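Local coordinates for sulfatase (PDB 6USS), which binds calcium and probably hydrolyses aryl sulfate esters as a member of the sulfatase family from a gut bacterium, at residues Tyr260-Pro265 with Ala286-Leu291; Gly366-Asp371 with Pro409-Thr414; Gly447-Ile452 with Ala477-Ile482. The protein carries 1 engineered substitution. One frame throughout, in Å; residues are numbered along the deposited sequence.

Contact 1 of 3, residues Tyr260-Pro265 with Ala286-Leu291; sequences YAIHVP and AAYAAL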
loop_
_atom_site.group_PDB
_atom_site.type_symbol
_atom_site.label_atom_id
_atom_site.label_comp_id
_atom_site.label_asym_id
_atom_site.label_seq_id
_atom_site.Cartn_x
_atom_site.Cartn_y
_atom_site.Cartn_z
ATOM N N TYR A 260 -9.948 2.071 -18.058
ATOM C CA TYR A 260 -10.985 3.093 -18.095
ATOM C C TYR A 260 -11.823 2.978 -19.364
ATOM O O TYR A 260 -13.015 3.311 -19.345
ATOM C CB TYR A 260 -10.369 4.489 -17.975
ATOM C CG TYR A 260 -9.963 4.819 -16.568
ATOM C CD1 TYR A 260 -10.903 5.234 -15.643
ATOM C CD2 TYR A 260 -8.646 4.702 -16.159
ATOM C CE1 TYR A 260 -10.548 5.519 -14.349
ATOM C CE2 TYR A 260 -8.269 4.981 -14.857
ATOM C CZ TYR A 260 -9.230 5.397 -13.948
ATOM O OH TYR A 260 -8.891 5.707 -12.641
ATOM N N ALA A 261 -11.219 2.522 -20.465
ATOM C CA ALA A 261 -11.976 2.140 -21.650
ATOM C C ALA A 261 -12.974 1.043 -21.291
ATOM O O ALA A 261 -12.663 0.141 -20.510
ATOM C CB ALA A 261 -11.018 1.658 -22.739
ATOM N N ILE A 262 -14.172 1.091 -21.875
ATOM C CA ILE A 262 -14.533 1.971 -22.980
ATOM C C ILE A 262 -15.587 2.997 -22.554
ATOM O O ILE A 262 -16.566 3.243 -23.264
ATOM C CB ILE A 262 -15.030 1.130 -24.158
ATOM C CG1 ILE A 262 -16.159 0.191 -23.691
ATOM C CG2 ILE A 262 -13.865 0.352 -24.765
ATOM C CD1 ILE A 262 -16.703 -0.744 -24.776
ATOM N N HIS A 263 -15.363 3.574 -21.375
ATOM C CA HIS A 263 -16.265 4.527 -20.745
ATOM C C HIS A 263 -16.376 5.799 -21.584
ATOM O O HIS A 263 -15.491 6.128 -22.376
ATOM C CB HIS A 263 -15.749 4.862 -19.339
ATOM C CG HIS A 263 -16.788 5.423 -18.422
ATOM N ND1 HIS A 263 -17.065 6.774 -18.348
ATOM C CD2 HIS A 263 -17.623 4.820 -17.541
ATOM C CE1 HIS A 263 -18.029 6.977 -17.465
ATOM N NE2 HIS A 263 -18.382 5.807 -16.960
ATOM N N VAL A 264 -17.474 6.526 -21.400
ATOM C CA VAL A 264 -17.624 7.829 -22.048
ATOM C C VAL A 264 -16.695 8.825 -21.360
ATOM O O VAL A 264 -16.270 8.583 -20.217
ATOM C CB VAL A 264 -19.085 8.313 -22.039
ATOM C CG1 VAL A 264 -19.943 7.400 -22.918
ATOM C CG2 VAL A 264 -19.642 8.468 -20.597
ATOM N N PRO A 265 -16.315 9.940 -22.022
ATOM C CA PRO A 265 -16.685 10.304 -23.399
ATOM C C PRO A 265 -15.899 9.479 -24.415
ATOM O O PRO A 265 -14.766 9.084 -24.126
ATOM C CB PRO A 265 -16.298 11.774 -23.476
ATOM C CG PRO A 265 -15.098 11.861 -22.586
ATOM C CD PRO A 265 -15.367 10.914 -21.443
ATOM N N ALA A 286 -17.415 4.596 -35.378
ATOM C CA ALA A 286 -15.985 4.427 -35.610
ATOM C C ALA A 286 -15.178 4.743 -34.351
ATOM O O ALA A 286 -14.186 4.067 -34.064
ATOM C CB ALA A 286 -15.521 5.296 -36.775
ATOM N N ALA A 287 -15.584 5.761 -33.582
ATOM C CA ALA A 287 -14.885 6.037 -32.330
ATOM C C ALA A 287 -15.094 4.911 -31.313
ATOM O O ALA A 287 -14.162 4.548 -30.581
ATOM C CB ALA A 287 -15.323 7.383 -31.752
ATOM N N TYR A 288 -16.303 4.346 -31.240
ATOM C CA TYR A 288 -16.512 3.226 -30.328
ATOM C C TYR A 288 -15.631 2.046 -30.723
ATOM O O TYR A 288 -14.890 1.502 -29.894
ATOM C CB TYR A 288 -17.992 2.823 -30.299
ATOM C CG TYR A 288 -18.433 2.064 -29.046
ATOM C CD1 TYR A 288 -18.424 2.672 -27.788
ATOM C CD2 TYR A 288 -18.878 0.746 -29.126
ATOM C CE1 TYR A 288 -18.836 1.977 -26.637
ATOM C CE2 TYR A 288 -19.290 0.050 -27.989
ATOM C CZ TYR A 288 -19.263 0.672 -26.748
ATOM O OH TYR A 288 -19.670 -0.022 -25.632
ATOM N N ALA A 289 -15.682 1.652 -31.999
ATOM C CA ALA A 289 -14.850 0.558 -32.496
ATOM C C ALA A 289 -13.379 0.779 -32.174
ATOM O O ALA A 289 -12.656 -0.171 -31.841
ATOM C CB ALA A 289 -15.036 0.407 -34.005
ATOM N N ALA A 290 -12.923 2.034 -32.260
ATOM C CA ALA A 290 -11.528 2.340 -31.990
ATOM C C ALA A 290 -11.200 2.183 -30.505
ATOM O O ALA A 290 -10.107 1.717 -30.155
ATOM C CB ALA A 290 -11.204 3.744 -32.494
ATOM N N LEU A 291 -12.135 2.541 -29.612
ATOM C CA LEU A 291 -11.936 2.264 -28.189
ATOM C C LEU A 291 -11.821 0.767 -27.941
ATOM O O LEU A 291 -10.963 0.318 -27.174
ATOM C CB LEU A 291 -13.083 2.832 -27.359
ATOM C CG LEU A 291 -13.136 4.342 -27.195
ATOM C CD1 LEU A 291 -14.042 4.756 -25.999
ATOM C CD2 LEU A 291 -11.724 4.874 -27.056
#
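Ile262 meets helix 283-308 with both of its branches, each directed at a different side chain one helical turn from the other. Its longer branch crosses Tyr288 at about a right angle. The methyl CD1 reaches the phenol end of the ring obliquely, with CD1 3.2 Å from Tyr288 OH and 3.5 Å from Tyr288 CZ. This approach depends on a less common placement of CG1, which stands between the backbone N and the carbonyl carbon (chi1 53°), and on an extended second torsion that carries CD1 outward to the phenol. The short branch serves Leu291 instead: Ile262 CG2 packs on Leu291 CB at 3.7 Å, the two side chains slanting across one another. Leu291 then carries its CD1 methyl alongside the loop backbone, 4.0 Å from Ile262 O. The Tyr288 hydroxyl hydrogen-bonds to Asp48 and merely packs against the methyl; the ring has a cation-pi partner in Arg333.

The loop that presents Ile262 is sharply shaped. The peptide bonds before Ile262 and before Pro265 are both cis, and the backbone of Ala261 and Ile262 hydrogen-bonds to the backbone of Asp42. His263 has its CB directed away from the helix. Its imidazole is held by a bond from ND1 to Val264 O of 2.7 Å, nearly straight at 159° and close to the ring plane, on a lone pair of the carbonyl. The His263 side chain lies against those of Asp42 and Asp43, its nearest atom about 5 Å from the calcium. A loop that packs on a helix through Ile262 and sets His263 next to these calcium ligands fits the sulfatase active site of the alkaline phosphatase superfamily, where loops after the parallel central strands, here 35-41 and 253-258, gather around the metal.

Contact 2 of 3, residues Gly366-Asp371 with Pro409-Thr414; sequences GVVKPD and PLLKQT
The peptide group joining Leu411 to Lys412 is the flat group that Val368 meets here: the methyl CG2 of Val368 lies 3.5 Å from Leu411 O, tilted well out of the peptide plane. Val367 lies on the same side of this plane, its own carbonyl oxygen keeping a looser 4.1 Å from Leu411 O. The segment receiving the valines ends in a Schellman motif. Gln413 takes positive phi, and the turn is closed by a bond from Thr414 N to Pro409 O of 3.0 Å and a weak one from Gln413 N to Leu410 O.

Side chain against side chain, Val368 CG2 also rests on Leu411 CB at 3.8 Å, and Leu411 CD2 comes almost as near to the same methyl. Both residues continue onto Val77 of strand 77-83, and Leu411 reaches Phe79 as well. In this way the loop between strands 357-363 and 372-374 and the short helix 408-412 pack together beside the start of strand 77-83 in the large mixed sheet of the sulfatase domain, away from the calcium site.

Farther out, Val367 holds CG1 opposite its backbone N (chi1 176°), which directs this methyl at the aliphatic part of exposed Lys412. The lysine chain bends at chi3 (122°), and the methyl rests against two of its carbons, Lys412 CG at 3.7 Å and Lys412 CE at 3.8 Å from Val367 CG1.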
loop_
_atom_site.group_PDB
_atom_site.type_symbol
_atom_site.label_atom_id
_atom_site.label_comp_id
_atom_site.label_asym_id
_atom_site.label_seq_id
_atom_site.Cartn_x
_atom_site.Cartn_y
_atom_site.Cartn_z
ATOM N N GLY A 366 -2.752 -25.886 -18.977
ATOM C CA GLY A 366 -2.639 -27.130 -18.249
ATOM C C GLY A 366 -3.868 -27.538 -17.455
ATOM O O GLY A 366 -3.976 -28.709 -17.054
ATOM N N VAL A 367 -4.786 -26.611 -17.207
ATOM C CA VAL A 367 -5.974 -26.858 -16.404
ATOM C C VAL A 367 -7.236 -26.713 -17.242
ATOM O O VAL A 367 -8.112 -27.578 -17.226
ATOM C CB VAL A 367 -6.011 -25.908 -15.186
ATOM C CG1 VAL A 367 -7.306 -26.094 -14.377
ATOM C CG2 VAL A 367 -4.748 -26.096 -14.324
ATOM N N VAL A 368 -7.339 -25.622 -17.984
ATOM C CA VAL A 368 -8.524 -25.304 -18.765
ATOM C C VAL A 368 -8.278 -25.755 -20.202
ATOM O O VAL A 368 -7.233 -25.441 -20.793
ATOM C CB VAL A 368 -8.858 -23.804 -18.650
ATOM C CG1 VAL A 368 -9.760 -23.319 -19.788
ATOM C CG2 VAL A 368 -9.507 -23.551 -17.302
ATOM N N LYS A 369 -9.209 -26.536 -20.744
ATOM C CA LYS A 369 -9.002 -27.101 -22.061
ATOM C C LYS A 369 -9.240 -26.029 -23.118
ATOM O O LYS A 369 -10.260 -25.329 -23.068
ATOM C CB LYS A 369 -9.897 -28.318 -22.256
ATOM C CG LYS A 369 -9.453 -29.526 -21.373
ATOM C CD LYS A 369 -7.889 -29.610 -21.204
ATOM C CE LYS A 369 -7.421 -30.040 -19.792
ATOM N NZ LYS A 369 -5.924 -29.980 -19.610
ATOM N N PRO A 370 -8.314 -25.843 -24.055
ATOM C CA PRO A 370 -8.380 -24.675 -24.946
ATOM C C PRO A 370 -9.540 -24.755 -25.930
ATOM O O PRO A 370 -10.089 -25.820 -26.219
ATOM C CB PRO A 370 -7.023 -24.687 -25.682
ATOM C CG PRO A 370 -6.506 -26.056 -25.534
ATOM C CD PRO A 370 -7.089 -26.635 -24.251
ATOM N N ASP A 371 -9.941 -23.572 -26.400
ATOM C CA ASP A 371 -10.966 -23.410 -27.430
ATOM C C ASP A 371 -12.301 -24.022 -27.023
ATOM O O ASP A 371 -12.960 -24.698 -27.817
ATOM C CB ASP A 371 -10.504 -23.989 -28.767
ATOM C CG ASP A 371 -11.277 -23.405 -29.950
ATOM O OD1 ASP A 371 -11.709 -22.227 -29.858
ATOM O OD2 ASP A 371 -11.462 -24.118 -30.964
ATOM N N PRO A 409 -15.047 -25.375 -10.462
ATOM C CA PRO A 409 -15.613 -26.616 -11.027
ATOM C C PRO A 409 -16.083 -26.473 -12.464
ATOM O O PRO A 409 -16.126 -27.480 -13.179
ATOM C CB PRO A 409 -16.773 -26.956 -10.076
ATOM C CG PRO A 409 -16.346 -26.410 -8.791
ATOM C CD PRO A 409 -15.601 -25.117 -9.115
ATOM N N LEU A 410 -16.436 -25.267 -12.922
ATOM C CA LEU A 410 -16.710 -25.104 -14.346
ATOM C C LEU A 410 -15.421 -25.090 -15.147
ATOM O O LEU A 410 -15.370 -25.639 -16.252
ATOM C CB LEU A 410 -17.510 -23.828 -14.595
ATOM C CG LEU A 410 -18.850 -23.766 -13.863
ATOM C CD1 LEU A 410 -19.432 -22.354 -13.890
ATOM C CD2 LEU A 410 -19.812 -24.774 -14.464
ATOM N N LEU A 411 -14.365 -24.495 -14.595
ATOM C CA LEU A 411 -13.096 -24.436 -15.318
ATOM C C LEU A 411 -12.497 -25.826 -15.507
ATOM O O LEU A 411 -11.845 -26.098 -16.521
ATOM C CB LEU A 411 -12.120 -23.529 -14.579
ATOM C CG LEU A 411 -12.560 -22.070 -14.542
ATOM C CD1 LEU A 411 -11.686 -21.314 -13.559
ATOM C CD2 LEU A 411 -12.506 -21.437 -15.929
ATOM N N LYS A 412 -12.710 -26.719 -14.545
ATOM C CA LYS A 412 -12.134 -28.054 -14.578
ATOM C C LYS A 412 -13.135 -29.140 -14.982
ATOM O O LYS A 412 -12.751 -30.310 -15.054
ATOM C CB LYS A 412 -11.521 -28.366 -13.210
ATOM C CG LYS A 412 -10.445 -27.365 -12.774
ATOM C CD LYS A 412 -9.979 -27.672 -11.356
ATOM C CE LYS A 412 -8.482 -27.936 -11.296
ATOM N NZ LYS A 412 -8.060 -28.430 -9.956
ATOM N N GLN A 413 -14.395 -28.777 -15.273
ATOM C CA GLN A 413 -15.460 -29.735 -15.606
ATOM C C GLN A 413 -15.560 -30.846 -14.562
ATOM O O GLN A 413 -15.608 -32.031 -14.883
ATOM C CB GLN A 413 -15.270 -30.331 -17.002
ATOM C CG GLN A 413 -15.148 -29.304 -18.130
ATOM C CD GLN A 413 -15.543 -29.869 -19.495
ATOM O OE1 GLN A 413 -16.727 -30.102 -19.773
ATOM N NE2 GLN A 413 -14.547 -30.094 -20.350
ATOM N N THR A 414 -15.561 -30.448 -13.292
ATOM C CA THR A 414 -15.787 -31.361 -12.185
ATOM C C THR A 414 -17.168 -31.232 -11.573
ATOM O O THR A 414 -17.629 -32.186 -10.941
ATOM C CB THR A 414 -14.754 -31.140 -11.068
ATOM O OG1 THR A 414 -14.850 -29.792 -10.588
ATOM C CG2 THR A 414 -13.353 -31.394 -11.582
#

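Contact 3 of 3, residues Gly447-Ile452 with Ala477-Ile482; sequences GDWKLI and AQHPDI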
loop_
_atom_site.group_PDB
_atom_site.type_symbol
_atom_site.label_atom_id
_atom_site.label_comp_id
_atom_site.label_asym_id
_atom_site.label_seq_id
_atom_site.Cartn_x
_atom_site.Cartn_y
_atom_site.Cartn_z
ATOM N N GLY A 447 -32.412 -21.219 -13.171
ATOM C CA GLY A 447 -32.696 -22.094 -14.302
ATOM C C GLY A 447 -32.920 -21.264 -15.555
ATOM O O GLY A 447 -32.160 -20.341 -15.868
ATOM N N ASP A 448 -33.978 -21.591 -16.278
ATOM C CA ASP A 448 -34.291 -20.908 -17.520
ATOM C C ASP A 448 -35.035 -19.610 -17.294
ATOM O O ASP A 448 -35.337 -18.909 -18.265
ATOM C CB ASP A 448 -35.153 -21.812 -18.407
ATOM C CG ASP A 448 -34.443 -23.086 -18.808
ATOM O OD1 ASP A 448 -33.191 -23.152 -18.656
ATOM O OD2 ASP A 448 -35.138 -24.018 -19.276
ATOM N N TRP A 449 -35.366 -19.291 -16.049
ATOM C CA TRP A 449 -36.376 -18.292 -15.758
ATOM C C TRP A 449 -35.755 -17.093 -15.070
ATOM O O TRP A 449 -34.913 -17.238 -14.181
ATOM C CB TRP A 449 -37.493 -18.882 -14.900
ATOM C CG TRP A 449 -38.324 -19.874 -15.658
ATOM C CD1 TRP A 449 -38.301 -21.231 -15.532
ATOM C CD2 TRP A 449 -39.294 -19.583 -16.677
ATOM N NE1 TRP A 449 -39.200 -21.801 -16.403
ATOM C CE2 TRP A 449 -39.818 -20.810 -17.120
ATOM C CE3 TRP A 449 -39.775 -18.405 -17.249
ATOM C CZ2 TRP A 449 -40.803 -20.892 -18.107
ATOM C CZ3 TRP A 449 -40.754 -18.490 -18.240
ATOM C CH2 TRP A 449 -41.258 -19.724 -18.652
ATOM N N LYS A 450 -36.167 -15.912 -15.511
ATOM C CA LYS A 450 -35.685 -14.650 -14.978
ATOM C C LYS A 450 -36.897 -13.811 -14.616
ATOM O O LYS A 450 -37.791 -13.620 -15.452
ATOM C CB LYS A 450 -34.807 -13.930 -16.005
ATOM C CG LYS A 450 -34.234 -12.604 -15.551
ATOM C CD LYS A 450 -33.374 -12.028 -16.662
ATOM C CE LYS A 450 -32.667 -10.770 -16.206
ATOM N NZ LYS A 450 -31.905 -10.102 -17.311
ATOM N N LEU A 451 -36.944 -13.335 -13.370
ATOM C CA LEU A 451 -38.045 -12.503 -12.902
ATOM C C LEU A 451 -37.507 -11.126 -12.532
ATOM O O LEU A 451 -36.609 -11.010 -11.691
ATOM C CB LEU A 451 -38.761 -13.132 -11.708
ATOM C CG LEU A 451 -39.723 -12.135 -11.034
ATOM C CD1 LEU A 451 -40.915 -11.861 -11.937
ATOM C CD2 LEU A 451 -40.183 -12.607 -9.651
ATOM N N ILE A 452 -38.062 -10.091 -13.160
ATOM C CA ILE A 452 -37.744 -8.701 -12.856
ATOM C C ILE A 452 -38.969 -8.067 -12.214
ATOM O O ILE A 452 -40.088 -8.163 -12.747
ATOM C CB ILE A 452 -37.318 -7.920 -14.112
ATOM C CG1 ILE A 452 -36.133 -8.600 -14.800
ATOM C CG2 ILE A 452 -36.979 -6.486 -13.753
ATOM C CD1 ILE A 452 -35.876 -8.092 -16.206
ATOM N N ALA A 477 -48.084 -13.804 -17.305
ATOM C CA ALA A 477 -49.469 -14.255 -17.360
ATOM C C ALA A 477 -49.556 -15.754 -17.626
ATOM O O ALA A 477 -50.434 -16.443 -17.090
ATOM C CB ALA A 477 -50.223 -13.469 -18.431
ATOM N N GLN A 478 -48.645 -16.275 -18.444
ATOM C CA GLN A 478 -48.648 -17.686 -18.813
ATOM C C GLN A 478 -48.186 -18.609 -17.685
ATOM O O GLN A 478 -48.433 -19.819 -17.757
ATOM C CB GLN A 478 -47.747 -17.894 -20.037
ATOM C CG GLN A 478 -48.473 -17.857 -21.369
ATOM C CD GLN A 478 -48.954 -19.234 -21.796
ATOM O OE1 GLN A 478 -48.402 -20.259 -21.375
ATOM N NE2 GLN A 478 -49.985 -19.269 -22.635
ATOM N N HIS A 479 -47.495 -18.084 -16.667
ATOM C CA HIS A 479 -46.892 -18.917 -15.623
ATOM C C HIS A 479 -47.038 -18.251 -14.262
ATOM O O HIS A 479 -46.052 -17.905 -13.605
ATOM C CB HIS A 479 -45.429 -19.196 -15.941
ATOM C CG HIS A 479 -45.242 -20.056 -17.144
ATOM N ND1 HIS A 479 -45.003 -19.537 -18.398
ATOM C CD2 HIS A 479 -45.275 -21.400 -17.290
ATOM C CE1 HIS A 479 -44.883 -20.526 -19.265
ATOM N NE2 HIS A 479 -45.045 -21.666 -18.619
ATOM N N PRO A 480 -48.272 -18.084 -13.794
ATOM C CA PRO A 480 -48.459 -17.448 -12.479
ATOM C C PRO A 480 -47.809 -18.238 -11.360
ATOM O O PRO A 480 -47.311 -17.649 -10.393
ATOM C CB PRO A 480 -49.987 -17.390 -12.343
ATOM C CG PRO A 480 -50.489 -18.539 -13.216
ATOM C CD PRO A 480 -49.519 -18.654 -14.347
ATOM N N ASP A 481 -47.817 -19.573 -11.479
ATOM C CA ASP A 481 -47.091 -20.443 -10.557
ATOM C C ASP A 481 -45.648 -19.971 -10.382
ATOM O O ASP A 481 -45.160 -19.807 -9.256
ATOM C CB ASP A 481 -47.146 -21.902 -11.062
ATOM C CG ASP A 481 -46.983 -22.041 -12.639
ATOM O OD1 ASP A 481 -47.582 -21.248 -13.412
ATOM O OD2 ASP A 481 -46.279 -22.981 -13.113
ATOM N N ILE A 482 -44.964 -19.716 -11.499
ATOM C CA ILE A 482 -43.555 -19.355 -11.456
ATOM C C ILE A 482 -43.369 -17.996 -10.799
ATOM O O ILE A 482 -42.537 -17.834 -9.893
ATOM C CB ILE A 482 -42.972 -19.358 -12.873
ATOM C CG1 ILE A 482 -43.023 -20.776 -13.447
ATOM C CG2 ILE A 482 -41.571 -18.793 -12.847
ATOM C CD1 ILE A 482 -42.469 -20.901 -14.849
#
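Trp449 makes two different aromatic interactions with the start of helix 480-496, one through a ring face and one through an edge. The first is a CH-pi contact. Ile482 brings CD1 over one face of the indole, 3.8 Å from the centroid of the five-membered ring and 23° off its normal. The closest ring atom is Trp449 CE2, 3.5 Å from Ile482 CD1, so the methyl sits toward the fusion with the benzo ring. With CG1 beside the backbone N (chi1 -64°) and chi2 extended, CD1 is carried out to the indole.

The second is an edge-to-face pair. The far corner of the tryptophan, CH2, points at the face of the His479 imidazole, and Trp449 CH2 is equally near His479 ND1 and His479 CE1, at 3.8 Å. Ring centroids are 4.9 Å apart and the planes meet at 55°, an inclined version of the T-shape.

At the helix start, His479 occupies the N-cap position, and its backbone O accepts a weak bond from Ile482 N. The contact lies at the protein surface, on the smaller four-stranded antiparallel sheet of the sulfatase. Trp449 from strand 449-454 also touches Leu462 and Asn464 of the adjoining strand 460-464 and Leu486 farther along the helix, whereas Lys450 turns to the other side of the sheet, toward Glu353 and Glu471.

How the contacts relate
The three contacts follow one another along the chain without touching, their centres 32 to 36 Å apart. Contact 1 is buried and borders the calcium site, contact 2 is partly buried beside strand 77-83 of the large mixed sheet, to which the strand before the loop of contact 1 also belongs, and contact 3 lies at the surface on the separate antiparallel sheet. Each sets a loop or strand against a helix, though no helix or strand is shared. All three rely on van der Waals or aromatic contact rather than polar bonds between their segments. Contact 1 combines aliphatic packing with a tyrosine whose hydroxyl is bonded elsewhere; contact 2 is aliphatic but for a methyl against a backbone carbonyl; contact 3 centres on a tryptophan.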